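Local coordinates for virulent strain associated lipoprotein (Borreliella spielmanii A14S, PDB 6FZZ), which is an outer surface lipoprotein of the pFam54 family that probably binds glutathione, as its Borrelia burgdorferi relative does, and may aid colonization of the mammalian host, at residues A[54-59]-A[64-69]; A[58-63]-A[70-75]; A[50-55]-A[98-103]. All coordinates share one frame; numbering follows the deposited sequence.

Interaction 1. Residues A[54-59]-A[64-69]; sequences KSLRWH and ETVSDN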
loop_
_atom_site.group_PDB
_atom_site.type_symbol
_atom_site.label_atom_id
_atom_site.label_comp_id
_atom_site.label_asym_id
_atom_site.label_seq_id
_atom_site.Cartn_x
_atom_site.Cartn_y
_atom_site.Cartn_z
ATOM N N LYS A 54 -5.764 -8.087 -14.378
ATOM C CA LYS A 54 -6.576 -9.089 -15.106
ATOM C C LYS A 54 -6.274 -10.496 -14.624
ATOM O O LYS A 54 -7.063 -11.371 -14.862
ATOM C CB LYS A 54 -6.342 -9.022 -16.616
ATOM C CG LYS A 54 -6.893 -7.778 -17.229
ATOM C CD LYS A 54 -6.498 -7.667 -18.681
ATOM C CE LYS A 54 -6.887 -6.307 -19.247
ATOM N NZ LYS A 54 -6.667 -6.283 -20.724
ATOM N N SER A 55 -5.193 -10.708 -13.895
ATOM C CA SER A 55 -4.897 -12.030 -13.427
ATOM C C SER A 55 -5.178 -12.227 -11.925
ATOM O O SER A 55 -4.789 -13.217 -11.318
ATOM C CB SER A 55 -3.459 -12.396 -13.847
ATOM O OG SER A 55 -2.670 -12.261 -12.728
ATOM N N LEU A 56 -5.879 -11.268 -11.334
ATOM C CA LEU A 56 -6.320 -11.337 -9.949
ATOM C C LEU A 56 -7.843 -11.535 -9.998
ATOM O O LEU A 56 -8.606 -10.631 -10.353
ATOM C CB LEU A 56 -5.970 -10.030 -9.251
ATOM C CG LEU A 56 -4.456 -9.782 -8.928
ATOM C CD1 LEU A 56 -4.256 -8.311 -8.572
ATOM C CD2 LEU A 56 -4.008 -10.679 -7.784
ATOM N N ARG A 57 -8.295 -12.723 -9.659
ATOM C CA ARG A 57 -9.720 -13.035 -9.765
ATOM C C ARG A 57 -10.196 -13.335 -8.342
ATOM O O ARG A 57 -9.640 -14.206 -7.614
ATOM C CB ARG A 57 -9.938 -14.214 -10.775
ATOM C CG ARG A 57 -11.419 -14.598 -10.857
ATOM C CD ARG A 57 -11.723 -15.697 -11.886
ATOM N NE ARG A 57 -11.244 -15.278 -13.189
ATOM C CZ ARG A 57 -11.819 -14.380 -13.973
ATOM N NH1 ARG A 57 -12.974 -13.765 -13.646
ATOM N NH2 ARG A 57 -11.245 -14.128 -15.122
ATOM N N TRP A 58 -11.232 -12.626 -7.915
ATOM C CA TRP A 58 -11.814 -12.884 -6.586
ATOM C C TRP A 58 -12.354 -14.285 -6.445
ATOM O O TRP A 58 -12.982 -14.778 -7.380
ATOM C CB TRP A 58 -12.962 -11.978 -6.340
ATOM C CG TRP A 58 -12.592 -10.486 -6.246
ATOM C CD1 TRP A 58 -12.521 -9.617 -7.260
ATOM C CD2 TRP A 58 -12.233 -9.765 -5.068
ATOM N NE1 TRP A 58 -12.190 -8.352 -6.815
ATOM C CE2 TRP A 58 -11.966 -8.417 -5.468
ATOM C CE3 TRP A 58 -12.070 -10.126 -3.718
ATOM C CZ2 TRP A 58 -11.620 -7.404 -4.558
ATOM C CZ3 TRP A 58 -11.704 -9.105 -2.813
ATOM C CH2 TRP A 58 -11.480 -7.756 -3.257
ATOM N N HIS A 59 -12.173 -14.927 -5.288
ATOM C CA HIS A 59 -12.717 -16.281 -5.151
ATOM C C HIS A 59 -14.242 -16.348 -4.870
ATOM O O HIS A 59 -14.929 -17.241 -5.366
ATOM C CB HIS A 59 -11.919 -17.137 -4.167
ATOM C CG HIS A 59 -12.239 -18.595 -4.289
ATOM N ND1 HIS A 59 -13.120 -19.238 -3.446
ATOM C CD2 HIS A 59 -11.863 -19.513 -5.212
ATOM C CE1 HIS A 59 -13.232 -20.502 -3.812
ATOM N NE2 HIS A 59 -12.495 -20.690 -4.892
ATOM N N GLU A 64 -15.403 -11.919 -10.250
ATOM C CA GLU A 64 -14.837 -10.971 -11.234
ATOM C C GLU A 64 -13.310 -10.783 -11.004
ATOM O O GLU A 64 -12.766 -11.253 -10.010
ATOM C CB GLU A 64 -15.638 -9.633 -11.217
ATOM C CG GLU A 64 -15.307 -8.657 -10.067
ATOM C CD GLU A 64 -15.812 -8.999 -8.655
ATOM O OE1 GLU A 64 -16.102 -10.175 -8.385
ATOM O OE2 GLU A 64 -15.904 -8.069 -7.763
ATOM N N THR A 65 -12.623 -10.128 -11.945
ATOM C CA THR A 65 -11.208 -9.778 -11.729
ATOM C C THR A 65 -11.079 -8.369 -11.123
ATOM O O THR A 65 -12.044 -7.606 -11.106
ATOM C CB THR A 65 -10.329 -9.795 -12.983
ATOM O OG1 THR A 65 -10.739 -8.758 -13.851
ATOM C CG2 THR A 65 -10.406 -11.101 -13.676
ATOM N N VAL A 66 -9.879 -8.082 -10.600
ATOM C CA VAL A 66 -9.573 -6.757 -10.079
ATOM C C VAL A 66 -9.634 -5.746 -11.230
ATOM O O VAL A 66 -9.825 -4.523 -11.022
ATOM C CB VAL A 66 -8.202 -6.787 -9.356
ATOM C CG1 VAL A 66 -7.633 -5.375 -9.110
ATOM C CG2 VAL A 66 -8.367 -7.542 -8.049
ATOM N N SER A 67 -9.420 -6.223 -12.469
ATOM C CA SER A 67 -9.545 -5.346 -13.613
ATOM C C SER A 67 -11.028 -4.914 -13.915
ATOM O O SER A 67 -11.264 -3.856 -14.529
ATOM C CB SER A 67 -8.964 -6.018 -14.893
ATOM O OG SER A 67 -9.107 -5.078 -15.923
ATOM N N ASP A 68 -12.008 -5.710 -13.488
ATOM C CA ASP A 68 -13.416 -5.447 -13.754
ATOM C C ASP A 68 -13.885 -4.330 -12.867
ATOM O O ASP A 68 -13.230 -3.989 -11.852
ATOM C CB ASP A 68 -14.280 -6.667 -13.500
ATOM C CG ASP A 68 -14.091 -7.749 -14.543
ATOM O OD1 ASP A 68 -14.138 -7.387 -15.725
ATOM O OD2 ASP A 68 -13.845 -8.926 -14.189
ATOM N N ASN A 69 -15.038 -3.782 -13.223
ATOM C CA ASN A 69 -15.518 -2.604 -12.566
ATOM C C ASN A 69 -16.491 -2.797 -11.417
ATOM O O ASN A 69 -17.402 -1.986 -11.198
ATOM C CB ASN A 69 -16.003 -1.596 -13.594
ATOM C CG ASN A 69 -14.835 -0.906 -14.292
ATOM O OD1 ASN A 69 -13.798 -0.621 -13.676
ATOM N ND2 ASN A 69 -14.999 -0.613 -15.561
HETATM O O HOH W 1 -14.045 -11.346 -15.067
#
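A single antiparallel beta bridge, with Arg57 and Thr65 as its non-hydrogen-bonded pair, closes part of the loop between helix 15-41 and helix 71-83. Their CA atoms are 4.1 Å apart, and the bridge is framed by two backbone bonds: Val66 N to Leu56 O at 2.9 Å and Trp58 N to Glu64 O, also 2.9 Å. Leu56 and Val66 supply the apolar side, Leu56 CB meeting Val66 CG2 at 3.7 Å, while Tyr76 of helix 71-83 touches both.

On the polar side, Thr65 suits its place by offering CG2 to one face of the Arg57 guanidinium, offset toward its rim, and a hydroxyl that takes weak bonds from Ser67 N and Asp68 N. With CG anti to its backbone N (chi1 178°) and a bend at chi3, the arginine curls back across the threonine. A water in the guanidinium plane accepts from Arg57 NH1 and donates to Asp68 OD2; NH1 also reaches Arg63 O. The aspartate carboxylate also takes Thr65 N across the turn, OD2 accepting at 2.8 Å on its anti side. The Glu64 backbone O lies at the edge of the Trp58 indole; its carboxylate, bound to Arg72 and Ser70, stands above the ring plane beside CD1 (Glu64 CD to Trp58 CD1 3.6 Å), the planes 26° apart.

Asp68 thus ties down the type I beta turn Thr65-Asp68, which begins at the bridge residue itself.

Interaction 2. Residues A[58-63]-A[70-75]; sequences WHEEPR and SERSKA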
loop_
_atom_site.group_PDB
_atom_site.type_symbol
_atom_site.label_atom_id
_atom_site.label_comp_id
_atom_site.label_asym_id
_atom_site.label_seq_id
_atom_site.Cartn_x
_atom_site.Cartn_y
_atom_site.Cartn_z
ATOM N N TRP A 58 -11.232 -12.626 -7.915
ATOM C CA TRP A 58 -11.814 -12.884 -6.586
ATOM C C TRP A 58 -12.354 -14.285 -6.445
ATOM O O TRP A 58 -12.982 -14.778 -7.380
ATOM C CB TRP A 58 -12.962 -11.978 -6.340
ATOM C CG TRP A 58 -12.592 -10.486 -6.246
ATOM C CD1 TRP A 58 -12.521 -9.617 -7.260
ATOM C CD2 TRP A 58 -12.233 -9.765 -5.068
ATOM N NE1 TRP A 58 -12.190 -8.352 -6.815
ATOM C CE2 TRP A 58 -11.966 -8.417 -5.468
ATOM C CE3 TRP A 58 -12.070 -10.126 -3.718
ATOM C CZ2 TRP A 58 -11.620 -7.404 -4.558
ATOM C CZ3 TRP A 58 -11.704 -9.105 -2.813
ATOM C CH2 TRP A 58 -11.480 -7.756 -3.257
ATOM N N HIS A 59 -12.173 -14.927 -5.288
ATOM C CA HIS A 59 -12.717 -16.281 -5.151
ATOM C C HIS A 59 -14.242 -16.348 -4.870
ATOM O O HIS A 59 -14.929 -17.241 -5.366
ATOM C CB HIS A 59 -11.919 -17.137 -4.167
ATOM C CG HIS A 59 -12.239 -18.595 -4.289
ATOM N ND1 HIS A 59 -13.120 -19.238 -3.446
ATOM C CD2 HIS A 59 -11.863 -19.513 -5.212
ATOM C CE1 HIS A 59 -13.232 -20.502 -3.812
ATOM N NE2 HIS A 59 -12.495 -20.690 -4.892
ATOM N N GLU A 60 -14.783 -15.352 -4.183
ATOM C CA GLU A 60 -16.192 -15.268 -3.880
ATOM C C GLU A 60 -16.954 -14.727 -5.079
ATOM O O GLU A 60 -16.405 -13.904 -5.881
ATOM C CB GLU A 60 -16.433 -14.354 -2.667
ATOM C CG GLU A 60 -15.413 -14.529 -1.539
ATOM C CD GLU A 60 -14.013 -13.955 -1.865
ATOM O OE1 GLU A 60 -13.865 -13.041 -2.714
ATOM O OE2 GLU A 60 -13.021 -14.460 -1.296
ATOM N N GLU A 61 -18.206 -15.174 -5.205
ATOM C CA GLU A 61 -19.111 -14.729 -6.253
ATOM C C GLU A 61 -19.199 -13.188 -6.277
ATOM O O GLU A 61 -19.196 -12.595 -5.232
ATOM C CB GLU A 61 -20.526 -15.341 -6.071
ATOM C CG GLU A 61 -20.578 -16.857 -6.270
ATOM C CD GLU A 61 -20.162 -17.329 -7.672
ATOM O OE1 GLU A 61 -20.292 -16.536 -8.610
ATOM O OE2 GLU A 61 -19.682 -18.479 -7.827
ATOM N N PRO A 62 -19.310 -12.544 -7.457
ATOM C CA PRO A 62 -19.464 -13.136 -8.752
ATOM C C PRO A 62 -18.119 -13.519 -9.427
ATOM O O PRO A 62 -18.116 -13.792 -10.618
ATOM C CB PRO A 62 -20.208 -12.036 -9.527
ATOM C CG PRO A 62 -19.575 -10.738 -9.018
ATOM C CD PRO A 62 -19.326 -11.047 -7.535
ATOM N N ARG A 63 -17.009 -13.589 -8.683
ATOM C CA ARG A 63 -15.754 -14.106 -9.205
ATOM C C ARG A 63 -15.221 -13.234 -10.356
ATOM O O ARG A 63 -14.613 -13.737 -11.290
ATOM C CB ARG A 63 -15.855 -15.609 -9.649
ATOM C CG ARG A 63 -16.426 -16.492 -8.539
ATOM C CD ARG A 63 -16.011 -17.976 -8.465
ATOM N NE ARG A 63 -14.989 -18.392 -9.432
ATOM C CZ ARG A 63 -13.686 -18.530 -9.233
ATOM N NH1 ARG A 63 -13.100 -18.254 -8.102
ATOM N NH2 ARG A 63 -12.956 -18.909 -10.233
ATOM N N SER A 70 -16.263 -3.803 -10.587
ATOM C CA SER A 70 -17.062 -3.878 -9.382
ATOM C C SER A 70 -16.553 -2.836 -8.359
ATOM O O SER A 70 -15.471 -2.289 -8.530
ATOM C CB SER A 70 -16.965 -5.281 -8.820
ATOM O OG SER A 70 -15.635 -5.545 -8.419
ATOM N N GLU A 71 -17.301 -2.610 -7.271
ATOM C CA GLU A 71 -16.864 -1.688 -6.244
ATOM C C GLU A 71 -15.650 -2.215 -5.510
ATOM O O GLU A 71 -14.738 -1.463 -5.220
ATOM C CB GLU A 71 -18.007 -1.367 -5.252
ATOM C CG GLU A 71 -19.137 -0.599 -5.940
ATOM C CD GLU A 71 -18.650 0.648 -6.695
ATOM O OE1 GLU A 71 -18.038 1.542 -6.041
ATOM O OE2 GLU A 71 -18.880 0.751 -7.935
ATOM N N ARG A 72 -15.617 -3.501 -5.194
ATOM C CA ARG A 72 -14.456 -3.999 -4.485
ATOM C C ARG A 72 -13.189 -4.008 -5.389
ATOM O O ARG A 72 -12.074 -3.826 -4.898
ATOM C CB ARG A 72 -14.741 -5.382 -3.862
ATOM C CG ARG A 72 -14.994 -6.504 -4.820
ATOM C CD ARG A 72 -15.222 -7.805 -4.082
ATOM N NE ARG A 72 -15.614 -8.853 -5.039
ATOM C CZ ARG A 72 -15.831 -10.122 -4.720
ATOM N NH1 ARG A 72 -15.605 -10.562 -3.468
ATOM N NH2 ARG A 72 -16.179 -10.996 -5.681
ATOM N N SER A 73 -13.360 -4.250 -6.703
ATOM C CA SER A 73 -12.258 -4.188 -7.616
ATOM C C SER A 73 -11.698 -2.761 -7.722
ATOM O O SER A 73 -10.478 -2.575 -7.732
ATOM C CB SER A 73 -12.614 -4.812 -8.966
ATOM O OG SER A 73 -12.624 -6.217 -8.844
ATOM N N LYS A 74 -12.567 -1.773 -7.878
ATOM C CA LYS A 74 -12.134 -0.376 -7.882
ATOM C C LYS A 74 -11.344 -0.011 -6.623
ATOM O O LYS A 74 -10.295 0.642 -6.734
ATOM C CB LYS A 74 -13.299 0.570 -8.044
ATOM C CG LYS A 74 -13.938 0.402 -9.419
ATOM C CD LYS A 74 -15.042 1.422 -9.559
ATOM C CE LYS A 74 -15.774 1.315 -10.861
ATOM N NZ LYS A 74 -16.815 2.376 -10.767
ATOM N N ALA A 75 -11.823 -0.475 -5.470
ATOM C CA ALA A 75 -11.122 -0.275 -4.175
ATOM C C ALA A 75 -9.717 -0.886 -4.200
ATOM O O ALA A 75 -8.719 -0.251 -3.766
ATOM C CB ALA A 75 -11.966 -0.806 -3.014
#
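The backbone oxygen of Glu60 is gripped from opposite faces of its carbonyl plane: Arg72 NH2 reaches Glu60 O at 2.9 Å on one, and Arg63 N reaches it, also at 2.9 Å, on the other. The arginine donor stands well above that plane, yet the oxygen lies close to the plane of the guanidinium. The second bond is local and closes a type VIa beta turn, residues 60-63, with the cis peptide bond before Pro62; the proline brings its CD against NH2.

Arg72 suits this place because a flat, charged end on a long apolar stem can serve two kinds of partner. Its CG is set between the backbone N and the carbonyl carbon (chi1 65°), and from there the chain runs extended along one face of the Trp58 indole. The stem covers the six-membered ring, CD standing 3.5 Å from its centroid in a CH-pi contact. Farther out, the guanidinium is stacked nearly parallel on the indole, with planes at 4° and Arg72 CZ 3.9 Å from the centroid of the five-membered ring. A salt bridge from Arg72 NH1 to Glu60 OE1 at 3.1 Å is weak as a hydrogen bond; Glu64 forms another with NH2, so each terminal nitrogen has a carboxylate partner.

At its edge the same indole donates from Trp58 NE1 to Ser73 OG, 3.0 Å away and almost in the ring plane; that hydroxyl also bonds Thr65 O. Ser70 OG accepts from Ser73 N at 3.1 Å, the side-chain bond of a helix N-cap, and also bonds Glu64. A cation-pi stack and the indole-to-serine bond join the loop to the N-capped first turn of helix 71-83.

Interaction 3. Residues A[50-55]-A[98-103]; sequences ILAFKS and IIILAN
Ile100 extends its CD1 methyl toward a short 3-10 turn, residues 51-54, so that the end of helix 89-102 touches the loop preceding helix 71-83 in this all-helical fold. The methyl lies 3.8 Å from Ala52 N, 4.1 Å from Leu51 CB and 4.4 Å from Ala52 CB. No hydrogen bond crosses between the two segments; this is a small apolar touch. Ile100 gets there because its CG1 branch is anti to the carbonyl carbon (chi1 -69°) and CD1 continues the line outward (chi2 166°). A small residue such as Ala52 lets the turn's backbone come close to the isoleucine.

The next shell fixes both partners. Ala52 N, beside the methyl, is bonded to Ser96 OG, one turn earlier on the same helix. Val105, at the start of helix 105-126, touches both Ile100 and Ala52. Along the backbone here, Lys54 N bonds Leu51 O at 2.9 Å and Ser55 N bonds Ala52 O at 3.0 Å.

On the helical side, Asn103 leaves the helix with a positive phi of 56° in a Schellman motif, one of whose two bonds is Asn103 N to Ile100 O at 2.9 Å; asparagine tolerates this backbone shape comparatively well. Ile98 and Ile99 pack on helix 138-170, which places the helix in the bundle while Ile100 serves the loop.

Behind the turn, Phe53 packs on Thr80 and Tyr81 of helix 71-83, and Ile50 CG2 sits 3.5 Å above the centre of its ring.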
loop_
_atom_site.group_PDB
_atom_site.type_symbol
_atom_site.label_atom_id
_atom_site.label_comp_id
_atom_site.label_asym_id
_atom_site.label_seq_id
_atom_site.Cartn_x
_atom_site.Cartn_y
_atom_site.Cartn_z
ATOM N N ILE A 50 -1.355 -1.765 -16.109
ATOM C CA ILE A 50 -1.223 -2.766 -15.037
ATOM C C ILE A 50 -2.015 -3.980 -15.404
ATOM O O ILE A 50 -3.179 -4.177 -14.983
ATOM C CB ILE A 50 -1.634 -2.210 -13.652
ATOM C CG1 ILE A 50 -0.695 -1.052 -13.298
ATOM C CG2 ILE A 50 -1.477 -3.284 -12.587
ATOM C CD1 ILE A 50 -1.166 -0.172 -12.127
ATOM N N LEU A 51 -1.409 -4.791 -16.245
ATOM C CA LEU A 51 -2.109 -5.955 -16.785
ATOM C C LEU A 51 -2.318 -6.995 -15.680
ATOM O O LEU A 51 -3.199 -7.871 -15.810
ATOM C CB LEU A 51 -1.340 -6.586 -17.939
ATOM C CG LEU A 51 -1.346 -5.959 -19.361
ATOM C CD1 LEU A 51 -0.585 -6.902 -20.317
ATOM C CD2 LEU A 51 -2.730 -5.721 -19.942
ATOM N N ALA A 52 -1.524 -6.882 -14.601
ATOM C CA ALA A 52 -1.642 -7.743 -13.429
ATOM C C ALA A 52 -3.042 -7.819 -12.856
ATOM O O ALA A 52 -3.475 -8.902 -12.316
ATOM C CB ALA A 52 -0.632 -7.298 -12.394
ATOM N N PHE A 53 -3.785 -6.703 -12.969
ATOM C CA PHE A 53 -5.172 -6.675 -12.500
ATOM C C PHE A 53 -6.027 -7.786 -13.116
ATOM O O PHE A 53 -6.908 -8.357 -12.452
ATOM C CB PHE A 53 -5.813 -5.309 -12.757
ATOM C CG PHE A 53 -5.232 -4.188 -11.937
ATOM C CD1 PHE A 53 -4.804 -4.393 -10.615
ATOM C CD2 PHE A 53 -5.195 -2.913 -12.463
ATOM C CE1 PHE A 53 -4.296 -3.348 -9.857
ATOM C CE2 PHE A 53 -4.716 -1.843 -11.713
ATOM C CZ PHE A 53 -4.264 -2.056 -10.412
ATOM N N LYS A 54 -5.764 -8.087 -14.378
ATOM C CA LYS A 54 -6.576 -9.089 -15.106
ATOM C C LYS A 54 -6.274 -10.496 -14.624
ATOM O O LYS A 54 -7.063 -11.371 -14.862
ATOM C CB LYS A 54 -6.342 -9.022 -16.616
ATOM C CG LYS A 54 -6.893 -7.778 -17.229
ATOM C CD LYS A 54 -6.498 -7.667 -18.681
ATOM C CE LYS A 54 -6.887 -6.307 -19.247
ATOM N NZ LYS A 54 -6.667 -6.283 -20.724
ATOM N N SER A 55 -5.193 -10.708 -13.895
ATOM C CA SER A 55 -4.897 -12.030 -13.427
ATOM C C SER A 55 -5.178 -12.227 -11.925
ATOM O O SER A 55 -4.789 -13.217 -11.318
ATOM C CB SER A 55 -3.459 -12.396 -13.847
ATOM O OG SER A 55 -2.670 -12.261 -12.728
ATOM N N ILE A 98 7.201 -7.048 -14.631
ATOM C CA ILE A 98 8.205 -7.797 -13.873
ATOM C C ILE A 98 7.550 -8.846 -12.970
ATOM O O ILE A 98 7.986 -9.971 -12.926
ATOM C CB ILE A 98 9.080 -6.898 -12.979
ATOM C CG1 ILE A 98 10.003 -6.032 -13.817
ATOM C CG2 ILE A 98 9.949 -7.704 -12.042
ATOM C CD1 ILE A 98 10.453 -4.837 -13.020
ATOM N N ILE A 99 6.483 -8.466 -12.254
ATOM C CA ILE A 99 5.766 -9.410 -11.423
ATOM C C ILE A 99 5.068 -10.571 -12.201
ATOM O O ILE A 99 5.105 -11.719 -11.782
ATOM C CB ILE A 99 4.771 -8.663 -10.497
ATOM C CG1 ILE A 99 5.502 -7.537 -9.752
ATOM C CG2 ILE A 99 4.084 -9.635 -9.546
ATOM C CD1 ILE A 99 6.667 -7.995 -8.840
ATOM N N ILE A 100 4.438 -10.252 -13.330
ATOM C CA ILE A 100 3.922 -11.254 -14.258
ATOM C C ILE A 100 5.005 -12.213 -14.743
ATOM O O ILE A 100 4.819 -13.435 -14.703
ATOM C CB ILE A 100 3.215 -10.586 -15.451
ATOM C CG1 ILE A 100 1.913 -9.917 -14.988
ATOM C CG2 ILE A 100 2.974 -11.569 -16.606
ATOM C CD1 ILE A 100 1.329 -8.957 -16.021
ATOM N N LEU A 101 6.121 -11.668 -15.172
ATOM C CA LEU A 101 7.272 -12.503 -15.560
ATOM C C LEU A 101 7.773 -13.423 -14.456
ATOM O O LEU A 101 8.114 -14.554 -14.718
ATOM C CB LEU A 101 8.405 -11.653 -16.046
ATOM C CG LEU A 101 8.154 -11.134 -17.435
ATOM C CD1 LEU A 101 9.221 -10.077 -17.747
ATOM C CD2 LEU A 101 8.151 -12.286 -18.453
ATOM N N ALA A 102 7.797 -12.941 -13.217
ATOM C CA ALA A 102 8.109 -13.785 -12.044
ATOM C C ALA A 102 6.997 -14.753 -11.698
ATOM O O ALA A 102 7.202 -15.639 -10.851
ATOM C CB ALA A 102 8.395 -12.897 -10.814
ATOM N N ASN A 103 5.816 -14.536 -12.268
ATOM C CA ASN A 103 4.564 -15.281 -11.935
ATOM C C ASN A 103 4.173 -15.242 -10.427
ATOM O O ASN A 103 3.919 -16.273 -9.765
ATOM C CB ASN A 103 4.639 -16.692 -12.456
ATOM C CG ASN A 103 3.302 -17.387 -12.431
ATOM O OD1 ASN A 103 2.270 -16.822 -12.823
ATOM N ND2 ASN A 103 3.304 -18.616 -11.987
#

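All three contacts lie in the helical C-terminal part of the lipoprotein that this chain contains. Interactions 1 and 2 form one continuous patch, their centres about 6 Å apart. Both use Trp58, and they are stitched by Glu64 OE2 to Ser70 OG at 2.6 Å and Thr65 O to Ser73 OG at 2.7 Å, both probable hydrogen bonds. Interaction 3 shares Lys54 and Ser55 with interaction 1, and Phe53 O and Ser67 N link them at 3.3 Å, again probably hydrogen-bonded. The centres of interactions 2 and 3 are about 18 Å apart. A tetraethylene glycol, probably from the crystallisation liquor, lies about 4 Å from the Trp58 side chain; whether it marks the probable glutathione site is unknown.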